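Local atomic coordinates of TRAP-type C4-dicarboxylate:H+ symport system substrate-binding component DctP (Shewanella oneidensis, PDB entry 4MX6), a protein that probably captures C4-dicarboxylates such as succinate in the periplasm and delivers them to a TRAP-type transporter. Residues Leu90-Leu102 and Leu244-Lys256. Numbering follows the deposited sequence.
Sequences LLLNDVQFVAPSL and LDYMVVTSDAFWK
With its CG swung anti to the backbone N (chi1 172°), Phe254 lays its ring under Gln96, whose CG, anti to its own carbonyl carbon, stands 3.6 Å from the ring centroid, a CH-pi contact over the middle of the face. A bend at chi2 (68°) carries the amide on, NE2 donating to Asn93 OD1 at 2.9 Å from above that carbonyl's plane and OE1 accepting from Lys40 N of strand 37-42. Phe97 CE2 approaches Phe254 CE2 at 3.9 Å, the two ring planes 85° apart, and Phe97 CZ reaches Trp255 CZ3. With an alanine here instead of Phe254, Gln96 CG is likely to lose its aromatic floor and a gap to open beside Phe97. Thr250 OG1 donates to Gln96 O at 2.7 Å and sits over one face of Phe97. The backbones then pair antiparallel, Val98 and Val249 exchanging two bonds, before Met247 N donates to Pro100 O and Leu102 N to Asp245 O. Ser251 OG caps the helix start by accepting from Phe254 N, and two waters tie it to Leu91 O and Asn93 OD1. Tyr246 carries the contact into the succinate site, its OH bonded to the ligand and Asn156. Strand 243-251 runs between the segment after helix 86-91 and its antiparallel partner, strand 148-158.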
loop_
_atom_site.group_PDB
_atom_site.type_symbol
_atom_site.label_atom_id
_atom_site.label_comp_id
_atom_site.label_asym_id
_atom_site.label_seq_id
_atom_site.Cartn_x
_atom_site.Cartn_y
_atom_site.Cartn_z
ATOM N N LEU A 90 3.188 16.171 -6.426
ATOM C CA LEU A 90 3.454 16.599 -5.057
ATOM C C LEU A 90 4.627 17.583 -5.018
ATOM O O LEU A 90 4.547 18.661 -4.405
ATOM C CB LEU A 90 3.763 15.388 -4.178
ATOM C CG LEU A 90 3.988 15.732 -2.715
ATOM C CD1 LEU A 90 2.685 16.097 -2.014
ATOM C CD2 LEU A 90 4.672 14.565 -2.035
ATOM N N LEU A 91 5.722 17.223 -5.675
ATOM C CA LEU A 91 6.930 18.048 -5.631
ATOM C C LEU A 91 6.775 19.359 -6.393
ATOM O O LEU A 91 7.447 20.337 -6.077
ATOM C CB LEU A 91 8.152 17.252 -6.108
ATOM C CG LEU A 91 8.557 16.170 -5.097
ATOM C CD1 LEU A 91 9.575 15.216 -5.688
ATOM C CD2 LEU A 91 9.101 16.796 -3.809
ATOM N N LEU A 92 5.880 19.390 -7.373
ATOM C CA LEU A 92 5.511 20.630 -8.044
ATOM C C LEU A 92 4.531 21.491 -7.240
ATOM O O LEU A 92 4.243 22.619 -7.627
ATOM C CB LEU A 92 4.877 20.325 -9.397
ATOM C CG LEU A 92 5.767 19.693 -10.470
ATOM C CD1 LEU A 92 4.925 19.371 -11.697
ATOM C CD2 LEU A 92 6.933 20.594 -10.848
ATOM N N ASN A 93 4.037 20.962 -6.128
ATOM C CA ASN A 93 2.972 21.591 -5.342
ATOM C C ASN A 93 1.657 21.712 -6.116
ATOM O O ASN A 93 0.853 22.613 -5.842
ATOM C CB ASN A 93 3.412 22.931 -4.740
ATOM C CG ASN A 93 2.598 23.310 -3.510
ATOM O OD1 ASN A 93 2.192 22.461 -2.720
ATOM N ND2 ASN A 93 2.345 24.600 -3.348
ATOM N N ASP A 94 1.423 20.773 -7.040
ATOM C CA ASP A 94 0.111 20.639 -7.669
ATOM C C ASP A 94 -0.848 19.818 -6.803
ATOM O O ASP A 94 -2.044 19.786 -7.067
ATOM C CB ASP A 94 0.252 20.005 -9.045
ATOM C CG ASP A 94 0.786 20.968 -10.080
ATOM O OD1 ASP A 94 0.641 22.201 -9.898
ATOM O OD2 ASP A 94 1.308 20.475 -11.110
ATOM N N VAL A 95 -0.308 19.160 -5.779
ATOM C CA VAL A 95 -1.096 18.468 -4.761
ATOM C C VAL A 95 -0.268 18.601 -3.477
ATOM O O VAL A 95 0.954 18.710 -3.558
ATOM C CB VAL A 95 -1.392 16.980 -5.167
ATOM C CG1 VAL A 95 -0.119 16.148 -5.288
ATOM C CG2 VAL A 95 -2.371 16.327 -4.227
ATOM N N GLN A 96 -0.924 18.607 -2.322
ATOM C CA GLN A 96 -0.256 18.878 -1.052
ATOM C C GLN A 96 -0.070 17.622 -0.187
ATOM O O GLN A 96 0.873 17.562 0.599
ATOM C CB GLN A 96 -1.023 19.958 -0.279
ATOM C CG GLN A 96 -0.825 21.353 -0.858
ATOM C CD GLN A 96 -1.453 21.531 -2.228
ATOM O OE1 GLN A 96 -2.650 21.291 -2.419
ATOM N NE2 GLN A 96 -0.653 21.969 -3.190
ATOM N N PHE A 97 -0.958 16.638 -0.320
ATOM C CA PHE A 97 -0.835 15.359 0.381
ATOM C C PHE A 97 -1.154 14.219 -0.564
ATOM O O PHE A 97 -2.123 14.289 -1.308
ATOM C CB PHE A 97 -1.773 15.276 1.604
ATOM C CG PHE A 97 -1.451 16.280 2.673
ATOM C CD1 PHE A 97 -0.510 16.024 3.652
ATOM C CD2 PHE A 97 -2.063 17.524 2.672
ATOM C CE1 PHE A 97 -0.212 16.981 4.624
ATOM C CE2 PHE A 97 -1.749 18.474 3.631
ATOM C CZ PHE A 97 -0.825 18.194 4.588
ATOM N N VAL A 98 -0.322 13.186 -0.509
ATOM C CA VAL A 98 -0.604 11.907 -1.147
ATOM C C VAL A 98 -0.222 10.806 -0.154
ATOM O O VAL A 98 0.446 11.076 0.856
ATOM C CB VAL A 98 0.138 11.741 -2.499
ATOM C CG1 VAL A 98 -0.394 12.758 -3.513
ATOM C CG2 VAL A 98 1.650 11.881 -2.342
ATOM N N ALA A 99 -0.652 9.576 -0.420
ATOM C CA ALA A 99 -0.359 8.463 0.476
ATOM C C ALA A 99 -0.130 7.188 -0.342
ATOM O O ALA A 99 -0.939 6.249 -0.317
ATOM C CB ALA A 99 -1.455 8.290 1.520
ATOM N N PRO A 100 0.986 7.150 -1.088
ATOM C CA PRO A 100 1.283 5.979 -1.912
ATOM C C PRO A 100 1.621 4.764 -1.083
ATOM O O PRO A 100 2.173 4.869 0.019
ATOM C CB PRO A 100 2.526 6.408 -2.715
ATOM C CG PRO A 100 2.655 7.901 -2.507
ATOM C CD PRO A 100 2.068 8.147 -1.158
ATOM N N SER A 101 1.365 3.603 -1.666
ATOM C CA SER A 101 1.955 2.375 -1.176
ATOM C C SER A 101 3.452 2.565 -0.945
ATOM O O SER A 101 4.146 3.190 -1.749
ATOM C CB SER A 101 1.769 1.287 -2.223
ATOM O OG SER A 101 2.520 0.142 -1.867
ATOM N N LEU A 102 3.951 1.925 0.112
ATOM C CA LEU A 102 5.370 1.902 0.426
ATOM C C LEU A 102 6.197 1.329 -0.729
ATOM O O LEU A 102 7.400 1.561 -0.772
ATOM C CB LEU A 102 5.605 1.126 1.733
ATOM C CG LEU A 102 4.975 1.804 2.958
ATOM C CD1 LEU A 102 4.853 0.858 4.122
ATOM C CD2 LEU A 102 5.772 3.032 3.374
ATOM N N LEU A 244 0.604 -4.476 2.152
ATOM C CA LEU A 244 0.280 -3.244 1.428
ATOM C C LEU A 244 -0.064 -2.201 2.476
ATOM O O LEU A 244 -1.125 -2.249 3.088
ATOM C CB LEU A 244 -0.903 -3.427 0.473
ATOM C CG LEU A 244 -1.512 -2.086 -0.070
ATOM C CD1 LEU A 244 -0.533 -1.324 -0.921
ATOM C CD2 LEU A 244 -2.796 -2.312 -0.856
ATOM N N ASP A 245 0.871 -1.284 2.704
ATOM C CA ASP A 245 0.689 -0.142 3.594
ATOM C C ASP A 245 1.129 1.117 2.858
ATOM O O ASP A 245 1.704 1.049 1.771
ATOM C CB ASP A 245 1.511 -0.302 4.891
ATOM C CG ASP A 245 0.713 -0.803 6.077
ATOM O OD1 ASP A 245 -0.332 -1.451 5.893
ATOM O OD2 ASP A 245 1.159 -0.505 7.208
ATOM N N TYR A 246 0.854 2.265 3.466
ATOM C CA TYR A 246 1.127 3.560 2.868
ATOM C C TYR A 246 2.042 4.419 3.723
ATOM O O TYR A 246 2.039 4.308 4.941
ATOM C CB TYR A 246 -0.182 4.323 2.693
ATOM C CG TYR A 246 -1.290 3.536 2.045
ATOM C CD1 TYR A 246 -1.173 3.089 0.747
ATOM C CD2 TYR A 246 -2.455 3.250 2.740
ATOM C CE1 TYR A 246 -2.203 2.385 0.128
ATOM C CE2 TYR A 246 -3.501 2.578 2.129
ATOM C CZ TYR A 246 -3.373 2.149 0.829
ATOM O OH TYR A 246 -4.445 1.528 0.220
ATOM N N MET A 247 2.748 5.340 3.074
ATOM C CA MET A 247 3.318 6.492 3.783
ATOM C C MET A 247 2.557 7.739 3.363
ATOM O O MET A 247 2.469 8.038 2.176
ATOM C CB MET A 247 4.816 6.672 3.504
ATOM C CG MET A 247 5.440 7.663 4.465
ATOM S SD MET A 247 7.205 7.975 4.207
ATOM C CE MET A 247 7.871 6.364 4.598
ATOM N N VAL A 248 1.990 8.444 4.338
ATOM C CA VAL A 248 1.365 9.737 4.094
ATOM C C VAL A 248 2.488 10.775 4.023
ATOM O O VAL A 248 3.298 10.885 4.948
ATOM C CB VAL A 248 0.351 10.088 5.192
ATOM C CG1 VAL A 248 -0.310 11.425 4.899
ATOM C CG2 VAL A 248 -0.682 8.972 5.360
ATOM N N VAL A 249 2.564 11.479 2.899
ATOM C CA VAL A 249 3.646 12.419 2.646
ATOM C C VAL A 249 3.147 13.764 2.149
ATOM O O VAL A 249 2.057 13.884 1.598
ATOM C CB VAL A 249 4.654 11.868 1.603
ATOM C CG1 VAL A 249 5.335 10.600 2.115
ATOM C CG2 VAL A 249 3.988 11.582 0.278
ATOM N N THR A 250 3.987 14.768 2.352
ATOM C CA THR A 250 3.807 16.083 1.758
ATOM C C THR A 250 5.141 16.535 1.169
ATOM O O THR A 250 6.141 15.817 1.259
ATOM C CB THR A 250 3.258 17.112 2.787
ATOM O OG1 THR A 250 2.931 18.343 2.135
ATOM C CG2 THR A 250 4.246 17.419 3.890
ATOM N N SER A 251 5.167 17.711 0.554
ATOM C CA SER A 251 6.431 18.274 0.095
ATOM C C SER A 251 7.010 19.180 1.166
ATOM O O SER A 251 6.284 19.853 1.907
ATOM C CB SER A 251 6.286 19.045 -1.218
ATOM O OG SER A 251 5.562 20.249 -1.034
ATOM N N ASP A 252 8.329 19.219 1.229
ATOM C CA ASP A 252 9.015 20.101 2.138
ATOM C C ASP A 252 8.606 21.545 1.883
ATOM O O ASP A 252 8.404 22.310 2.825
ATOM C CB ASP A 252 10.515 19.917 1.954
ATOM C CG ASP A 252 11.314 20.671 2.958
ATOM O OD1 ASP A 252 11.207 20.328 4.160
ATOM O OD2 ASP A 252 12.047 21.594 2.542
ATOM N N ALA A 253 8.486 21.916 0.612
ATOM C CA ALA A 253 8.167 23.296 0.274
ATOM C C ALA A 253 6.796 23.689 0.827
ATOM O O ALA A 253 6.646 24.760 1.416
ATOM C CB ALA A 253 8.230 23.503 -1.232
ATOM N N PHE A 254 5.790 22.838 0.652
ATOM C CA PHE A 254 4.474 23.155 1.191
ATOM C C PHE A 254 4.486 23.165 2.718
ATOM O O PHE A 254 3.971 24.086 3.357
ATOM C CB PHE A 254 3.402 22.185 0.703
ATOM C CG PHE A 254 2.096 22.378 1.399
ATOM C CD1 PHE A 254 1.336 23.516 1.166
ATOM C CD2 PHE A 254 1.639 21.452 2.324
ATOM C CE1 PHE A 254 0.140 23.710 1.832
ATOM C CE2 PHE A 254 0.445 21.654 2.987
ATOM C CZ PHE A 254 -0.299 22.786 2.741
ATOM N N TRP A 255 5.103 22.155 3.309
ATOM C CA TRP A 255 5.075 22.026 4.758
ATOM C C TRP A 255 5.745 23.241 5.418
ATOM O O TRP A 255 5.224 23.787 6.387
ATOM C CB TRP A 255 5.751 20.714 5.147
ATOM C CG TRP A 255 5.380 20.135 6.491
ATOM C CD1 TRP A 255 6.253 19.744 7.465
ATOM C CD2 TRP A 255 4.065 19.821 6.989
ATOM N NE1 TRP A 255 5.574 19.223 8.531
ATOM C CE2 TRP A 255 4.230 19.258 8.268
ATOM C CE3 TRP A 255 2.772 19.963 6.484
ATOM C CZ2 TRP A 255 3.159 18.842 9.052
ATOM C CZ3 TRP A 255 1.706 19.549 7.274
ATOM C CH2 TRP A 255 1.906 19.007 8.539
ATOM N N LYS A 256 6.871 23.675 4.863
ATOM C CA LYS A 256 7.568 24.858 5.367
ATOM C C LYS A 256 6.800 26.156 5.111
ATOM O O LYS A 256 7.010 27.142 5.816
ATOM C CB LYS A 256 8.967 24.951 4.756
ATOM C CG LYS A 256 9.940 23.959 5.364
ATOM C CD LYS A 256 11.316 24.010 4.720
ATOM C CE LYS A 256 12.273 23.045 5.412
ATOM N NZ LYS A 256 13.557 22.882 4.676
HETATM O O HOH W 1 6.345 21.679 -3.501
HETATM O O HOH W 2 3.079 19.973 -1.885
HETATM O O HOH W 3 3.017 -1.427 0.562
#